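Local coordinates for protein-glutaminase (Chryseobacterium proteolyticum, PDB 3A56), which probably deamidates glutamine side chains in other proteins, held here as an inactive pro-enzyme in which the pro region appears to occupy the active-site cleft, at residues A[46-51]-A[151-156]. Numbering follows the deposited sequence.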
loop_
_atom_site.group_PDB
_atom_site.type_symbol
_atom_site.label_atom_id
_atom_site.label_comp_id
_atom_site.label_asym_id
_atom_site.label_seq_id
_atom_site.Cartn_x
_atom_site.Cartn_y
_atom_site.Cartn_z
ATOM N N THR A 46 2.086 -3.682 -4.053
ATOM C CA THR A 46 3.093 -3.885 -3.029
ATOM C C THR A 46 3.864 -2.589 -2.773
ATOM O O THR A 46 4.173 -1.844 -3.705
ATOM C CB THR A 46 4.066 -5.021 -3.376
ATOM O OG1 THR A 46 5.063 -5.093 -2.354
ATOM C CG2 THR A 46 4.748 -4.771 -4.707
ATOM N N ALA A 47 4.137 -2.305 -1.505
ATOM C CA ALA A 47 4.925 -1.120 -1.146
ATOM C C ALA A 47 6.424 -1.414 -1.122
ATOM O O ALA A 47 7.224 -0.536 -0.821
ATOM C CB ALA A 47 4.467 -0.575 0.215
ATOM N N GLN A 48 6.810 -2.647 -1.429
ATOM C CA GLN A 48 8.220 -3.013 -1.323
ATOM C C GLN A 48 9.020 -2.619 -2.543
ATOM O O GLN A 48 8.516 -2.645 -3.667
ATOM C CB GLN A 48 8.345 -4.513 -1.129
ATOM C CG GLN A 48 7.516 -4.988 0.028
ATOM C CD GLN A 48 7.486 -6.497 0.092
ATOM O OE1 GLN A 48 8.173 -7.086 0.900
ATOM N NE2 GLN A 48 6.719 -7.126 -0.795
ATOM N N PHE A 49 10.283 -2.273 -2.310
ATOM C CA PHE A 49 11.237 -2.082 -3.388
ATOM C C PHE A 49 11.902 -3.385 -3.743
ATOM O O PHE A 49 12.167 -4.224 -2.870
ATOM C CB PHE A 49 12.327 -1.099 -2.980
ATOM C CG PHE A 49 11.912 0.336 -3.039
ATOM C CD1 PHE A 49 11.813 1.091 -1.875
ATOM C CD2 PHE A 49 11.645 0.943 -4.255
ATOM C CE1 PHE A 49 11.448 2.424 -1.925
ATOM C CE2 PHE A 49 11.277 2.286 -4.304
ATOM C CZ PHE A 49 11.181 3.021 -3.127
ATOM N N TYR A 50 12.188 -3.533 -5.032
ATOM C CA TYR A 50 12.988 -4.645 -5.518
ATOM C C TYR A 50 14.190 -4.050 -6.210
ATOM O O TYR A 50 14.176 -2.898 -6.610
ATOM C CB TYR A 50 12.156 -5.491 -6.465
ATOM C CG TYR A 50 11.018 -6.152 -5.731
ATOM C CD1 TYR A 50 9.857 -5.440 -5.432
ATOM C CD2 TYR A 50 11.117 -7.464 -5.301
ATOM C CE1 TYR A 50 8.823 -6.036 -4.746
ATOM C CE2 TYR A 50 10.090 -8.067 -4.614
ATOM C CZ TYR A 50 8.946 -7.350 -4.337
ATOM O OH TYR A 50 7.920 -7.952 -3.650
ATOM N N GLU A 51 15.252 -4.816 -6.365
ATOM C CA GLU A 51 16.487 -4.249 -6.890
ATOM C C GLU A 51 17.037 -5.080 -8.032
ATOM O O GLU A 51 16.813 -6.283 -8.092
ATOM C CB GLU A 51 17.538 -4.170 -5.779
ATOM C CG GLU A 51 17.970 -5.528 -5.264
ATOM C CD GLU A 51 19.098 -5.450 -4.245
ATOM O OE1 GLU A 51 19.241 -4.401 -3.582
ATOM O OE2 GLU A 51 19.841 -6.444 -4.107
ATOM N N TYR A 151 2.498 -5.488 11.583
ATOM C CA TYR A 151 3.398 -5.928 10.526
ATOM C C TYR A 151 3.493 -4.851 9.445
ATOM O O TYR A 151 2.752 -4.882 8.470
ATOM C CB TYR A 151 2.891 -7.228 9.912
ATOM C CG TYR A 151 3.772 -7.805 8.820
ATOM C CD1 TYR A 151 5.083 -8.190 9.078
ATOM C CD2 TYR A 151 3.267 -8.007 7.543
ATOM C CE1 TYR A 151 5.893 -8.737 8.069
ATOM C CE2 TYR A 151 4.053 -8.555 6.531
ATOM C CZ TYR A 151 5.363 -8.925 6.807
ATOM O OH TYR A 151 6.124 -9.461 5.805
ATOM N N PRO A 152 4.434 -3.917 9.612
ATOM C CA PRO A 152 4.511 -2.762 8.705
ATOM C C PRO A 152 5.238 -3.051 7.393
ATOM O O PRO A 152 5.251 -2.178 6.521
ATOM C CB PRO A 152 5.317 -1.746 9.520
ATOM C CG PRO A 152 6.217 -2.618 10.346
ATOM C CD PRO A 152 5.296 -3.737 10.790
ATOM N N VAL A 153 5.834 -4.232 7.238
ATOM C CA VAL A 153 6.592 -4.531 6.023
ATOM C C VAL A 153 5.796 -4.255 4.748
ATOM O O VAL A 153 6.299 -3.623 3.801
ATOM C CB VAL A 153 7.091 -5.989 6.014
ATOM C CG1 VAL A 153 7.757 -6.318 4.692
ATOM C CG2 VAL A 153 8.066 -6.205 7.165
ATOM N N ASP A 154 4.569 -4.752 4.693
ATOM C CA ASP A 154 3.755 -4.525 3.487
ATOM C C ASP A 154 2.287 -4.655 3.853
ATOM O O ASP A 154 1.965 -4.979 4.992
ATOM C CB ASP A 154 4.136 -5.536 2.401
ATOM C CG ASP A 154 3.873 -5.028 0.989
ATOM O OD1 ASP A 154 4.286 -5.713 0.049
ATOM O OD2 ASP A 154 3.253 -3.959 0.818
ATOM N N GLY A 155 1.405 -4.418 2.892
ATOM C CA GLY A 155 -0.015 -4.589 3.125
ATOM C C GLY A 155 -0.765 -3.334 3.538
ATOM O O GLY A 155 -1.927 -3.425 3.935
ATOM N N CYS A 156 -0.140 -2.161 3.415
ATOM C CA CYS A 156 -0.808 -0.919 3.809
ATOM C C CYS A 156 -2.160 -0.777 3.129
ATOM O O CYS A 156 -3.123 -0.265 3.724
ATOM C CB CYS A 156 0.048 0.299 3.434
ATOM S SG CYS A 156 0.481 0.382 1.667
#
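The carboxylate of Asp-154 reaches across to the turn formed by Thr-46, Ala-47 and Gln-48 and takes a different donor on each oxygen. On one side, Thr-46 OG1 gives its proton to Asp-154 OD1 at 2.6 Å; on the other, Ala-47 N bonds to Asp-154 OD2 at 3.0 Å, nearly straight at 173°. Both donors come in on the syn side, tilted out of the carboxylate plane. Asp-154 OD2 also receives a weak bond from Gly-155 N, 2.8 Å away, in its own loop. The threonine hydroxyl works twice: with OG1 anti to its own backbone N (chi1 177°), it faces the aspartate and still accepts from Gln-48 N at 3.1 Å, closing an ST turn. The Gln-48 side chain, extended beyond CG, crosses that of Asp-154 at about a right angle, its amide plane turned 51° from the carboxylate; NE2 comes within 2.9 Å of Asp-154 OD1 but is badly aimed for a bond, while OE1 is satisfied by Ala-291 N and skirts Val-153 CG1. An alanine in place of Asp-154 would probably leave the Thr-46 hydroxyl and the Ala-47 amide buried without these acceptors. Ala-47 CB touches Cys-156 SG at 4.3 Å. Cys-156 opens helix 156-169 and touches His-197, an arrangement consistent with the nucleophile of a papain-like fold, so Ala-47 probably lies where substrate would bind. Beyond the contact, strand 49-52 edges the antiparallel sheet of the N-terminal part, and Ala-47 pairs through its backbone with Ser-195, between strands 191-194 and 196-205.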